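Side-chain contacts in ABC transporter substrate binding protein (Ribose) (Agrobacterium vitis, PDB 5DKV), which probably binds a sugar outside the cytoplasmic membrane for uptake by an ABC transporter, and holds alpha-D-tagatopyranose in this crystal: residues T72-P75 and V76-V80; A204-A207 and A208-Q212; T305-N308 and K309-T313. All coordinates share one frame; numbering follows the deposited sequence.

Contact 1. Residues T72-P75 and V76-V80; sequences TQVP and VLDAV
Val-74 lies alongside Asp-78, one turn further on in the same helix, and both side chains point the same way. The CG1 methyl of Val-74 meets the carboxylate oxygen OD2 of Asp-78 at 3.9 Å. A chi1 of 167° turns this methyl away from Val-74 N and forward along the helix toward Asp-78. The backbone joins the same two residues: Asp-78 N gives a hydrogen bond of 2.8 Å to Val-74 O. Leu-77 N binds Gln-73 O at 2.9 Å and nearly straight, 169° at the hydrogen. Pro-75 has no N-H to give to the turn before it, and the helix is kinked there. Its carbonyl O still accepts from Ala-79 N at 3.0 Å. The CG2 methyl of Val-76 rests 3.5 Å from Thr-72 O. Gln-73 OE1 is hydrogen-bonded with Thr-93 OG1, and NE2 with the backbone O of Ala-91 and Pro-34. Thr-72 OG1 is hydrogen-bonded with Asp-67 OD1 and Asn-69 O. Helix 70-81 flanks the sheet of the type 1 periplasmic sugar-binding fold: Gln-73, Leu-77 and Val-80 pack on strand 29-33, while Val-74 and Leu-77 also touch helix 99-107.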
loop_
_atom_site.group_PDB
_atom_site.type_symbol
_atom_site.label_atom_id
_atom_site.label_comp_id
_atom_site.label_asym_id
_atom_site.label_seq_id
_atom_site.Cartn_x
_atom_site.Cartn_y
_atom_site.Cartn_z
ATOM N N THR A 72 -17.555 5.967 -1.281
ATOM C CA THR A 72 -17.727 5.970 0.177
ATOM C C THR A 72 -16.653 6.803 0.893
ATOM O O THR A 72 -16.903 7.329 1.985
ATOM C CB THR A 72 -17.708 4.550 0.757
ATOM O OG1 THR A 72 -16.525 3.899 0.343
ATOM C CG2 THR A 72 -18.913 3.746 0.271
ATOM N N GLN A 73 -15.477 6.972 0.293
ATOM C CA GLN A 73 -14.455 7.784 0.957
ATOM C C GLN A 73 -14.814 9.281 0.968
ATOM O O GLN A 73 -14.534 9.976 1.952
ATOM C CB GLN A 73 -13.086 7.580 0.311
ATOM C CG GLN A 73 -11.948 8.242 1.109
ATOM C CD GLN A 73 -10.612 8.064 0.430
ATOM O OE1 GLN A 73 -10.476 8.317 -0.760
ATOM N NE2 GLN A 73 -9.639 7.570 1.174
ATOM N N VAL A 74 -15.432 9.797 -0.090
ATOM C CA VAL A 74 -15.669 11.235 -0.138
ATOM C C VAL A 74 -16.634 11.719 0.967
ATOM O O VAL A 74 -16.373 12.758 1.590
ATOM C CB VAL A 74 -16.157 11.677 -1.554
ATOM C CG1 VAL A 74 -16.719 13.124 -1.563
ATOM C CG2 VAL A 74 -14.992 11.558 -2.534
ATOM N N PRO A 75 -17.725 10.971 1.256
ATOM C CA PRO A 75 -18.542 11.403 2.398
ATOM C C PRO A 75 -17.803 11.418 3.738
ATOM O O PRO A 75 -18.106 12.255 4.608
ATOM C CB PRO A 75 -19.668 10.373 2.431
ATOM C CG PRO A 75 -19.794 9.915 0.998
ATOM C CD PRO A 75 -18.427 9.988 0.411
ATOM N N VAL A 76 -16.881 10.484 3.921
ATOM C CA VAL A 76 -16.052 10.506 5.109
ATOM C C VAL A 76 -15.185 11.754 5.125
ATOM O O VAL A 76 -15.081 12.439 6.150
ATOM C CB VAL A 76 -15.170 9.267 5.189
ATOM C CG1 VAL A 76 -14.192 9.369 6.369
ATOM C CG2 VAL A 76 -16.046 8.033 5.316
ATOM N N LEU A 77 -14.541 12.032 3.995
ATOM C CA LEU A 77 -13.734 13.236 3.871
ATOM C C LEU A 77 -14.574 14.467 4.199
ATOM O O LEU A 77 -14.133 15.339 4.948
ATOM C CB LEU A 77 -13.140 13.347 2.481
ATOM C CG LEU A 77 -12.501 14.683 2.108
ATOM C CD1 LEU A 77 -11.317 15.039 2.976
ATOM C CD2 LEU A 77 -12.129 14.635 0.649
ATOM N N ASP A 78 -15.786 14.532 3.672
ATOM C CA ASP A 78 -16.631 15.684 3.985
ATOM C C ASP A 78 -16.938 15.771 5.483
ATOM O O ASP A 78 -16.956 16.877 6.035
ATOM C CB ASP A 78 -17.915 15.648 3.156
ATOM C CG ASP A 78 -17.658 16.000 1.691
ATOM O OD1 ASP A 78 -16.638 16.664 1.419
ATOM O OD2 ASP A 78 -18.450 15.609 0.818
ATOM N N ALA A 79 -17.163 14.631 6.137
ATOM C CA ALA A 79 -17.456 14.643 7.573
ATOM C C ALA A 79 -16.248 15.129 8.344
ATOM O O ALA A 79 -16.371 15.839 9.352
ATOM C CB ALA A 79 -17.874 13.251 8.060
ATOM N N VAL A 80 -15.067 14.760 7.866
ATOM C CA VAL A 80 -13.838 15.216 8.496
ATOM C C VAL A 80 -13.629 16.721 8.283
ATOM O O VAL A 80 -13.270 17.420 9.214
ATOM C CB VAL A 80 -12.620 14.417 7.986
ATOM C CG1 VAL A 80 -11.304 15.077 8.386
ATOM C CG2 VAL A 80 -12.699 13.021 8.543
#

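Contact 2. Residues A204-A207 and A208-Q212; sequences ANKA and ASQLQ
This is an i to i+3 and i to i+4 contact in the first turns of helix 204-217, which flanks the sheet in the alpha/beta architecture of type 1 periplasmic sugar-binding proteins. Lys-206 meets Ser-209 and Gln-210. Lys-206 O is gripped by two donors. Gln-210 N reaches it at 2.9 Å as the ordinary helical bond, and Ser-209 OG adds a bond of 2.8 Å. The hydroxyl comes in from the side, with a C=O...OG angle of 118°. At a chi1 of 71°, Ser-209 folds OG back to the preceding turn. A water closes a second link: it donates to Ser-209 OG at 2.7 Å and accepts from Lys-206 NZ at 2.8 Å. The lysine chain bends at chi2 (67°) and crosses Gln-210 at about a right angle. Lys-206 CE lies 3.6 Å from Gln-210 NE2. That amide nitrogen is hydrogen-bonded to Phe-199 O, at the end of the strand before the helix. Lys-206 N is bonded to Asp-203 OD1 just ahead of the helix. On the buried side, Ala-207 and Leu-211 touch strand 161-167, and Leu-211 also packs on Val-239 of helix 229-241.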
loop_
_atom_site.group_PDB
_atom_site.type_symbol
_atom_site.label_atom_id
_atom_site.label_comp_id
_atom_site.label_asym_id
_atom_site.label_seq_id
_atom_site.Cartn_x
_atom_site.Cartn_y
_atom_site.Cartn_z
ATOM N N ALA A 204 -9.952 -11.036 -1.554
ATOM C CA ALA A 204 -9.062 -12.185 -1.501
ATOM C C ALA A 204 -9.716 -13.451 -2.066
ATOM O O ALA A 204 -9.061 -14.230 -2.758
ATOM C CB ALA A 204 -8.585 -12.416 -0.080
ATOM N N ASN A 205 -11.002 -13.668 -1.774
ATOM C CA ASN A 205 -11.694 -14.846 -2.276
ATOM C C ASN A 205 -11.759 -14.839 -3.791
ATOM O O ASN A 205 -11.632 -15.877 -4.419
ATOM C CB ASN A 205 -13.098 -14.940 -1.670
ATOM C CG ASN A 205 -13.056 -15.155 -0.176
ATOM O OD1 ASN A 205 -12.050 -15.629 0.362
ATOM N ND2 ASN A 205 -14.143 -14.810 0.510
ATOM N N LYS A 206 -11.921 -13.665 -4.394
ATOM C CA LYS A 206 -11.887 -13.577 -5.856
ATOM C C LYS A 206 -10.487 -13.923 -6.371
ATOM O O LYS A 206 -10.333 -14.643 -7.358
ATOM C CB LYS A 206 -12.285 -12.186 -6.337
ATOM C CG LYS A 206 -12.336 -12.043 -7.866
ATOM C CD LYS A 206 -13.439 -12.864 -8.482
ATOM C CE LYS A 206 -13.391 -12.803 -10.016
ATOM N NZ LYS A 206 -14.556 -13.562 -10.656
ATOM N N ALA A 207 -9.463 -13.395 -5.712
ATOM C CA ALA A 207 -8.097 -13.695 -6.109
ATOM C C ALA A 207 -7.828 -15.202 -6.049
ATOM O O ALA A 207 -7.169 -15.757 -6.926
ATOM C CB ALA A 207 -7.121 -12.935 -5.227
ATOM N N ALA A 208 -8.345 -15.869 -5.029
ATOM C CA ALA A 208 -8.155 -17.312 -4.896
ATOM C C ALA A 208 -8.830 -18.035 -6.058
ATOM O O ALA A 208 -8.284 -18.997 -6.621
ATOM C CB ALA A 208 -8.716 -17.804 -3.552
ATOM N N SER A 209 -10.040 -17.604 -6.401
ATOM C CA SER A 209 -10.782 -18.263 -7.482
ATOM C C SER A 209 -10.071 -18.035 -8.823
ATOM O O SER A 209 -10.090 -18.896 -9.720
ATOM C CB SER A 209 -12.235 -17.775 -7.534
ATOM O OG SER A 209 -12.348 -16.443 -7.987
ATOM N N GLN A 210 -9.444 -16.873 -8.977
ATOM C CA GLN A 210 -8.712 -16.577 -10.207
ATOM C C GLN A 210 -7.435 -17.433 -10.330
ATOM O O GLN A 210 -7.089 -17.882 -11.432
ATOM C CB GLN A 210 -8.387 -15.092 -10.265
ATOM C CG GLN A 210 -9.630 -14.288 -10.514
ATOM C CD GLN A 210 -9.452 -12.803 -10.424
ATOM O OE1 GLN A 210 -8.822 -12.276 -9.509
ATOM N NE2 GLN A 210 -10.072 -12.099 -11.356
ATOM N N LEU A 211 -6.766 -17.684 -9.206
ATOM C CA LEU A 211 -5.629 -18.602 -9.183
ATOM C C LEU A 211 -6.094 -19.951 -9.690
ATOM O O LEU A 211 -5.439 -20.563 -10.535
ATOM C CB LEU A 211 -5.026 -18.706 -7.772
ATOM C CG LEU A 211 -3.836 -19.645 -7.532
ATOM C CD1 LEU A 211 -4.259 -21.092 -7.457
ATOM C CD2 LEU A 211 -2.684 -19.453 -8.542
ATOM N N GLN A 212 -7.233 -20.416 -9.181
ATOM C CA GLN A 212 -7.762 -21.704 -9.596
ATOM C C GLN A 212 -8.022 -21.748 -11.094
ATOM O O GLN A 212 -7.720 -22.749 -11.747
ATOM C CB GLN A 212 -9.043 -22.026 -8.838
ATOM C CG GLN A 212 -8.890 -22.036 -7.328
ATOM C CD GLN A 212 -8.237 -23.273 -6.834
ATOM O OE1 GLN A 212 -7.936 -24.179 -7.613
ATOM N NE2 GLN A 212 -8.022 -23.342 -5.523
HETATM O O HOH W 1 -13.320 -16.097 -10.527
#

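Contact 3. Residues T305-N308 and K309-T313; sequences TVIN and KSNVT
Beyond strand 299-307 the chain turns back on itself, bringing the CA atoms of Ile-307 and Val-312 to 5.7 Å. Residues 309-313 form no regular helix or strand. One backbone bond spans the turn, from Val-312 N to Asn-308 O, and it is weak. Two asparagine side chains make the stronger links. Asn-308 OD1 accepts from two backbone donors, Ser-310 N at 2.7 Å and Asn-311 N at 2.8 Å. The Ser-310 bond is short but bent at the hydrogen, though its donor lies in the carbonyl plane. The Asn-311 bond is straighter, with its donor tilted 34° from that plane. The Asn-308 side chain is folded back over its own backbone (chi1 59°), and this brings OD1 to the N-H groups of the next turn. Asn-311 reaches the other way. Its OD1 takes the N-H of Asn-308 at 2.7 Å from a tilted direction, and its ND2 gives to Val-306 O at 3.0 Å in the amide plane. Both bonds are nearly straight at the hydrogen. The amide is held at both ends, which fixes its rotation. The two asparagine amides stack, with planes 15° apart. Ile-307 CG2 meets Val-312 CB at 3.6 Å, and these side chains cross at about a right angle. Both also pack on Leu-263 of helix 259-264 and on Ile-321. A water binds Ser-310 OG at 2.8 Å and makes a weak bond to Asn-308 OD1. Asn-308 OD1 with Ser-310 N is the bond of an Asx turn, and the weak Val-312 N to Asn-308 O bond brings the whole close to an Asx motif. Here it closes the turn that leads from strand 299-307 of the sheet toward the short helix 315-318.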
loop_
_atom_site.group_PDB
_atom_site.type_symbol
_atom_site.label_atom_id
_atom_site.label_comp_id
_atom_site.label_asym_id
_atom_site.label_seq_id
_atom_site.Cartn_x
_atom_site.Cartn_y
_atom_site.Cartn_z
ATOM N N THR A 305 10.922 -4.076 3.608
ATOM C CA THR A 305 11.587 -5.164 4.307
ATOM C C THR A 305 11.145 -6.454 3.635
ATOM O O THR A 305 9.958 -6.779 3.648
ATOM C CB THR A 305 11.232 -5.181 5.799
ATOM O OG1 THR A 305 11.684 -3.971 6.423
ATOM C CG2 THR A 305 11.876 -6.366 6.513
ATOM N N VAL A 306 12.095 -7.173 3.044
ATOM C CA VAL A 306 11.799 -8.452 2.391
ATOM C C VAL A 306 11.892 -9.567 3.434
ATOM O O VAL A 306 12.932 -9.771 4.046
ATOM C CB VAL A 306 12.743 -8.701 1.221
ATOM C CG1 VAL A 306 12.379 -10.007 0.505
ATOM C CG2 VAL A 306 12.671 -7.508 0.229
ATOM N N ILE A 307 10.768 -10.247 3.653
ATOM C CA ILE A 307 10.640 -11.267 4.680
ATOM C C ILE A 307 10.601 -12.638 4.015
ATOM O O ILE A 307 9.857 -12.863 3.050
ATOM C CB ILE A 307 9.363 -11.056 5.566
ATOM C CG1 ILE A 307 9.307 -9.620 6.087
ATOM C CG2 ILE A 307 9.361 -12.055 6.749
ATOM C CD1 ILE A 307 8.048 -9.297 6.916
ATOM N N ASN A 308 11.438 -13.548 4.503
ATOM C CA ASN A 308 11.465 -14.912 3.999
ATOM C C ASN A 308 11.343 -15.903 5.156
ATOM O O ASN A 308 11.219 -15.499 6.307
ATOM C CB ASN A 308 12.758 -15.161 3.208
ATOM C CG ASN A 308 14.011 -14.926 4.043
ATOM O OD1 ASN A 308 14.200 -15.565 5.069
ATOM N ND2 ASN A 308 14.883 -14.042 3.586
ATOM N N LYS A 309 11.398 -17.194 4.849
ATOM C CA LYS A 309 11.253 -18.257 5.834
ATOM C C LYS A 309 12.273 -18.169 6.965
ATOM O O LYS A 309 11.978 -18.526 8.097
ATOM C CB LYS A 309 11.400 -19.619 5.134
ATOM C CG LYS A 309 10.890 -20.810 5.894
ATOM C CD LYS A 309 11.209 -22.093 5.111
ATOM C CE LYS A 309 10.356 -23.284 5.538
ATOM N NZ LYS A 309 10.285 -23.481 7.020
ATOM N N SER A 310 13.470 -17.689 6.643
ATOM C CA SER A 310 14.568 -17.683 7.593
ATOM C C SER A 310 14.555 -16.456 8.462
ATOM O O SER A 310 14.715 -16.568 9.672
ATOM C CB SER A 310 15.910 -17.762 6.876
ATOM O OG SER A 310 16.014 -19.006 6.234
ATOM N N ASN A 311 14.373 -15.291 7.848
ATOM C CA ASN A 311 14.591 -14.047 8.594
ATOM C C ASN A 311 13.347 -13.545 9.290
ATOM O O ASN A 311 13.412 -12.557 10.011
ATOM C CB ASN A 311 15.175 -12.943 7.682
ATOM C CG ASN A 311 14.160 -12.330 6.717
ATOM O OD1 ASN A 311 13.021 -12.770 6.590
ATOM N ND2 ASN A 311 14.612 -11.326 5.996
ATOM N N VAL A 312 12.232 -14.251 9.134
ATOM C CA VAL A 312 10.984 -13.799 9.741
ATOM C C VAL A 312 11.102 -13.901 11.265
ATOM O O VAL A 312 10.291 -13.331 11.987
ATOM C CB VAL A 312 9.775 -14.610 9.216
ATOM C CG1 VAL A 312 9.894 -16.063 9.618
ATOM C CG2 VAL A 312 8.442 -14.021 9.690
ATOM N N THR A 313 12.127 -14.608 11.746
ATOM C CA THR A 313 12.414 -14.666 13.191
ATOM C C THR A 313 13.599 -13.759 13.590
ATOM O O THR A 313 14.021 -13.725 14.751
ATOM C CB THR A 313 12.647 -16.159 13.645
ATOM O OG1 THR A 313 13.516 -16.865 12.739
ATOM C CG2 THR A 313 11.327 -16.895 13.687
HETATM O O HOH W 2 15.393 -18.334 3.589
#

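Overall arrangement
The three contacts follow one another along the chain and do not touch. Contacts 1 and 2 lie on separate helices that pack on different parts of the sheet, with centres about 31 Å apart. Contact 3 is about 25 Å from contact 2 and 38 Å from contact 1, centre to centre, and lies across the chain's centre from contact 1. None of their residues belongs to the tagatose pocket, which includes Asp-39, Arg-178, Asp-254 and Gln-274. The side chains of Gln-73, Ala-204 and Ile-307 are about 10, 11 and 13 Å from the bound sugar. All three are local contacts: two along helices beside the sheet, one at a turn after a strand.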